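Local coordinates for universal stress protein (Archaeoglobus fulgidus, PDB 3LOQ), which binds adenosine monophosphate as a member of the universal stress protein A family, though its cellular role is unknown, at residues A[57-62]-A[75-80]. Sequence-based numbering, arbitrary orientation.
With AMP (adenosine monophosphate), chain C.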
ATOM      1  N   PHE A  57     -17.117   0.223  -3.030  1.00 40.61           N
ATOM      2  CA  PHE A  57     -17.541  -1.146  -3.224  1.00 40.34           C
ATOM      3  C   PHE A  57     -17.918  -1.304  -4.678  1.00 38.31           C
ATOM      4  O   PHE A  57     -18.687  -0.529  -5.214  1.00 42.52           O
ATOM      5  CB  PHE A  57     -18.739  -1.489  -2.344  1.00 39.64           C
ATOM      6  CG  PHE A  57     -19.371  -2.823  -2.685  1.00 45.67           C
ATOM      7  CD1 PHE A  57     -18.791  -4.008  -2.264  1.00 48.17           C
ATOM      8  CD2 PHE A  57     -20.538  -2.884  -3.432  1.00 43.28           C
ATOM      9  CE1 PHE A  57     -19.361  -5.233  -2.568  1.00 53.78           C
ATOM     10  CE2 PHE A  57     -21.122  -4.110  -3.742  1.00 51.47           C
ATOM     11  CZ  PHE A  57     -20.533  -5.287  -3.313  1.00 55.04           C
ATOM     12  N   VAL A  58     -17.380  -2.316  -5.321  1.00 39.24           N
ATOM     13  CA  VAL A  58     -17.656  -2.503  -6.731  1.00 44.15           C
ATOM     14  C   VAL A  58     -18.462  -3.783  -6.894  1.00 51.32           C
ATOM     15  O   VAL A  58     -18.131  -4.816  -6.296  1.00 50.17           O
ATOM     16  CB  VAL A  58     -16.342  -2.575  -7.534  1.00 44.68           C
ATOM     17  CG1 VAL A  58     -16.606  -2.830  -9.013  1.00 42.13           C
ATOM     18  CG2 VAL A  58     -15.530  -1.286  -7.329  1.00 40.49           C
ATOM     19  N   ILE A  59     -19.545  -3.707  -7.663  1.00 49.44           N
ATOM     20  CA  ILE A  59     -20.252  -4.914  -8.060  1.00 47.55           C
ATOM     21  C   ILE A  59     -19.435  -5.578  -9.168  1.00 49.20           C
ATOM     22  O   ILE A  59     -19.278  -5.044 -10.281  1.00 49.81           O
ATOM     23  CB  ILE A  59     -21.702  -4.622  -8.494  1.00 50.87           C
ATOM     24  CG1 ILE A  59     -22.504  -4.097  -7.297  1.00 49.21           C
ATOM     25  CG2 ILE A  59     -22.353  -5.887  -9.050  1.00 45.97           C
ATOM     26  CD1 ILE A  59     -23.304  -2.852  -7.575  1.00 47.30           C
ATOM     27  N   ASN A  60     -18.877  -6.733  -8.836  1.00 44.54           N
ATOM     28  CA  ASN A  60     -17.927  -7.385  -9.713  1.00 48.57           C
ATOM     29  C   ASN A  60     -18.635  -8.206 -10.795  1.00 53.63           C
ATOM     30  O   ASN A  60     -19.078  -9.330 -10.548  1.00 54.63           O
ATOM     31  CB  ASN A  60     -16.969  -8.245  -8.883  1.00 42.89           C
ATOM     32  CG  ASN A  60     -15.898  -8.908  -9.722  1.00 47.08           C
ATOM     33  OD1 ASN A  60     -15.903  -8.812 -10.946  1.00 54.31           O
ATOM     34  ND2 ASN A  60     -14.973  -9.592  -9.066  1.00 44.60           N
ATOM     35  N   LEU A  61     -18.746  -7.628 -11.987  1.00 50.27           N
ATOM     36  CA  LEU A  61     -19.381  -8.309 -13.114  1.00 56.78           C
ATOM     37  C   LEU A  61     -18.388  -9.212 -13.828  1.00 60.26           C
ATOM     38  O   LEU A  61     -18.764 -10.088 -14.601  1.00 65.51           O
ATOM     39  CB  LEU A  61     -19.975  -7.287 -14.096  1.00 52.91           C
ATOM     40  CG  LEU A  61     -21.036  -6.404 -13.427  1.00 55.86           C
ATOM     41  CD1 LEU A  61     -21.796  -5.558 -14.428  1.00 49.80           C
ATOM     42  CD2 LEU A  61     -22.003  -7.255 -12.604  1.00 55.75           C
ATOM     43  N   THR A  62     -17.114  -8.991 -13.554  1.00 62.37           N
ATOM     44  CA  THR A  62     -16.039  -9.702 -14.227  1.00 69.91           C
ATOM     45  C   THR A  62     -16.196 -11.210 -14.182  1.00 82.35           C
ATOM     46  O   THR A  62     -16.072 -11.889 -15.201  1.00 85.61           O
ATOM     47  CB  THR A  62     -14.699  -9.311 -13.613  1.00 67.26           C
ATOM     48  OG1 THR A  62     -14.270  -8.084 -14.210  1.00 69.19           O
ATOM     49  CG2 THR A  62     -13.643 -10.404 -13.824  1.00 63.00           C
ATOM     50  N   HIS A  75     -30.472  -9.007 -11.041  1.00 81.24           N
ATOM     51  CA  HIS A  75     -30.758  -9.499  -9.712  1.00 83.30           C
ATOM     52  C   HIS A  75     -29.440  -9.513  -8.936  1.00 81.65           C
ATOM     53  O   HIS A  75     -29.414  -9.307  -7.723  1.00 82.21           O
ATOM     54  CB  HIS A  75     -31.355 -10.909  -9.807  1.00 83.62           C
ATOM     55  CG  HIS A  75     -31.590 -11.568  -8.483  1.00 81.60           C
ATOM     56  ND1 HIS A  75     -32.479 -11.076  -7.552  1.00 87.58           N
ATOM     57  CD2 HIS A  75     -31.072 -12.701  -7.948  1.00 81.54           C
ATOM     58  CE1 HIS A  75     -32.487 -11.866  -6.492  1.00 90.23           C
ATOM     59  NE2 HIS A  75     -31.641 -12.860  -6.705  1.00 85.45           N
ATOM     60  N   TYR A  76     -28.345  -9.751  -9.652  1.00 78.64           N
ATOM     61  CA  TYR A  76     -27.012  -9.784  -9.048  1.00 75.62           C
ATOM     62  C   TYR A  76     -26.584  -8.397  -8.565  1.00 68.88           C
ATOM     63  O   TYR A  76     -26.096  -8.247  -7.439  1.00 67.08           O
ATOM     64  CB  TYR A  76     -25.997 -10.369 -10.035  1.00 72.04           C
ATOM     65  CG  TYR A  76     -24.567 -10.425  -9.544  1.00 70.78           C
ATOM     66  CD1 TYR A  76     -24.137 -11.449  -8.706  1.00 70.57           C
ATOM     67  CD2 TYR A  76     -23.635  -9.469  -9.944  1.00 67.93           C
ATOM     68  CE1 TYR A  76     -22.825 -11.512  -8.264  1.00 67.84           C
ATOM     69  CE2 TYR A  76     -22.321  -9.520  -9.507  1.00 63.78           C
ATOM     70  CZ  TYR A  76     -21.921 -10.543  -8.668  1.00 69.20           C
ATOM     71  OH  TYR A  76     -20.612 -10.603  -8.234  1.00 71.44           O
ATOM     72  N   ILE A  77     -26.774  -7.388  -9.409  1.00 66.16           N
ATOM     73  CA  ILE A  77     -26.522  -6.015  -8.997  1.00 70.32           C
ATOM     74  C   ILE A  77     -27.327  -5.735  -7.736  1.00 72.18           C
ATOM     75  O   ILE A  77     -26.870  -5.033  -6.830  1.00 72.20           O
ATOM     76  CB  ILE A  77     -26.930  -4.988 -10.072  1.00 75.00           C
ATOM     77  CG1 ILE A  77     -26.064  -5.128 -11.321  1.00 80.50           C
ATOM     78  CG2 ILE A  77     -26.814  -3.565  -9.534  1.00 72.03           C
ATOM     79  CD1 ILE A  77     -26.314  -6.392 -12.075  1.00 81.90           C
ATOM     80  N   ASP A  78     -28.525  -6.302  -7.672  1.00 66.14           N
ATOM     81  CA  ASP A  78     -29.406  -6.035  -6.552  1.00 73.12           C
ATOM     82  C   ASP A  78     -29.032  -6.828  -5.295  1.00 67.00           C
ATOM     83  O   ASP A  78     -29.008  -6.282  -4.197  1.00 62.77           O
ATOM     84  CB  ASP A  78     -30.859  -6.292  -6.935  1.00 88.43           C
ATOM     85  CG  ASP A  78     -31.825  -5.630  -5.981  1.00102.06           C
ATOM     86  OD1 ASP A  78     -31.905  -4.383  -6.022  1.00107.85           O
ATOM     87  OD2 ASP A  78     -32.483  -6.345  -5.183  1.00102.80           O
ATOM     88  N   GLU A  79     -28.761  -8.120  -5.451  1.00 68.07           N
ATOM     89  CA  GLU A  79     -28.206  -8.897  -4.360  1.00 71.84           C
ATOM     90  C   GLU A  79     -27.013  -8.136  -3.798  1.00 69.31           C
ATOM     91  O   GLU A  79     -26.981  -7.802  -2.614  1.00 63.24           O
ATOM     92  CB  GLU A  79     -27.739 -10.271  -4.846  1.00 79.47           C
ATOM     93  CG  GLU A  79     -28.845 -11.212  -5.258  1.00 89.18           C
ATOM     94  CD  GLU A  79     -29.226 -12.169  -4.152  1.00 98.93           C
ATOM     95  OE1 GLU A  79     -28.436 -12.315  -3.195  1.00101.92           O
ATOM     96  OE2 GLU A  79     -30.314 -12.782  -4.241  1.00103.34           O
HETATM   97  N   MSE A  80     -26.038  -7.849  -4.660  1.00 68.19           N
HETATM   98  CA  MSE A  80     -24.787  -7.236  -4.213  1.00 60.09           C
HETATM   99  C   MSE A  80     -24.999  -5.886  -3.542  1.00 55.29           C
HETATM  100  O   MSE A  80     -24.403  -5.611  -2.511  1.00 57.20           O
HETATM  101  CB  MSE A  80     -23.781  -7.123  -5.356  1.00 55.51           C
HETATM  102  CG  MSE A  80     -23.246  -8.462  -5.835  1.00 56.69           C
HETATM  103 SE   MSE A  80     -22.981  -9.753  -4.380  0.85 74.00          SE
HETATM  104  CE  MSE A  80     -21.554 -10.824  -5.180  1.00 99.00           C
TER
HETATM  105  P   AMP C 271      -6.683  -9.707  -3.859  1.00 38.57           P
HETATM  106  O1P AMP C 271      -5.329  -9.423  -4.456  1.00 42.00           O
HETATM  107  O2P AMP C 271      -7.837  -9.853  -4.833  1.00 44.35           O
HETATM  108  O3P AMP C 271      -6.648 -10.763  -2.779  1.00 43.75           O
HETATM  109  O5' AMP C 271      -7.036  -8.341  -3.076  1.00 39.07           O
HETATM  110  C5' AMP C 271      -8.226  -8.295  -2.294  1.00 28.68           C
HETATM  111  C4' AMP C 271      -8.600  -6.843  -2.158  1.00 34.28           C
HETATM  112  O4' AMP C 271      -9.081  -6.345  -3.408  1.00 41.89           O
HETATM  113  C3' AMP C 271      -9.772  -6.658  -1.231  1.00 42.36           C
HETATM  114  O3' AMP C 271      -9.295  -6.546   0.094  1.00 39.83           O
HETATM  115  C2' AMP C 271     -10.344  -5.346  -1.702  1.00 43.31           C
HETATM  116  O2' AMP C 271      -9.543  -4.319  -1.121  1.00 46.86           O
HETATM  117  C1' AMP C 271     -10.094  -5.358  -3.195  1.00 36.93           C
HETATM  118  N9  AMP C 271     -11.334  -5.804  -3.864  1.00 38.89           N
HETATM  119  C8  AMP C 271     -11.556  -7.039  -4.357  1.00 39.11           C
HETATM  120  N7  AMP C 271     -12.796  -7.128  -4.904  1.00 39.39           N
HETATM  121  C5  AMP C 271     -13.385  -5.922  -4.755  1.00 36.90           C
HETATM  122  C6  AMP C 271     -14.687  -5.329  -5.103  1.00 34.12           C
HETATM  123  N6  AMP C 271     -15.627  -6.059  -5.740  1.00 39.51           N
HETATM  124  N1  AMP C 271     -14.903  -4.044  -4.776  1.00 37.12           N
HETATM  125  C2  AMP C 271     -13.972  -3.303  -4.149  1.00 40.63           C
HETATM  126  N3  AMP C 271     -12.767  -3.774  -3.806  1.00 38.95           N
HETATM  127  C4  AMP C 271     -12.419  -5.052  -4.082  1.00 38.33           C
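Ile59 packs against Tyr76, Ile77 and Met80 in the first turns of helix 75-97. Its CG1 lies 3.8 Å from CB of Met80, its CD1 meets CG2 of Ile77, the two side chains crossing at about a right angle, and its CG2 sits 3.7 Å from CE2 of Tyr76. The branching divides this work: CG2, anti to the backbone N (CG1 has chi1 -65°), goes to the ring, while CG1 and CD1 run to the other two residues. Leu61 CD2 lies at the edge of the Tyr76 ring, near its plane, 3.8 Å from Tyr76 CD2, whereas one ring face carries CG of Met80, a selenomethionine, offset toward the rim. CE2 of Phe57 approaches O of Met80 at 3.8 Å, and its ring stacks edge-to-face with Phe108. Packing is closest where Ile59 meets Tyr76 and Met80; it thins between Leu61 CD2 and Ile77 CD1, 4.4 Å apart, and His75 and Asp78 are left to solvent.

The one polar link is from Tyr76 OH to Asn60 O, 3.1 Å long, the donor tilted 28° from the carbonyl plane. Without the phenol, as with an alanine here, the Asn60 carbonyl would probably lose this donor and a gap would be likely to open beside Ile59 and Leu61.

Strand 52-60 and helix 75-97 are successive elements of the parallel, Rossmann-like domain. Val58 hydrogen-bonds AMP, N to N1 and O to N6, while Phe57 and Ile59 face the helix, packing likely to help fix the peptides flanking Val58.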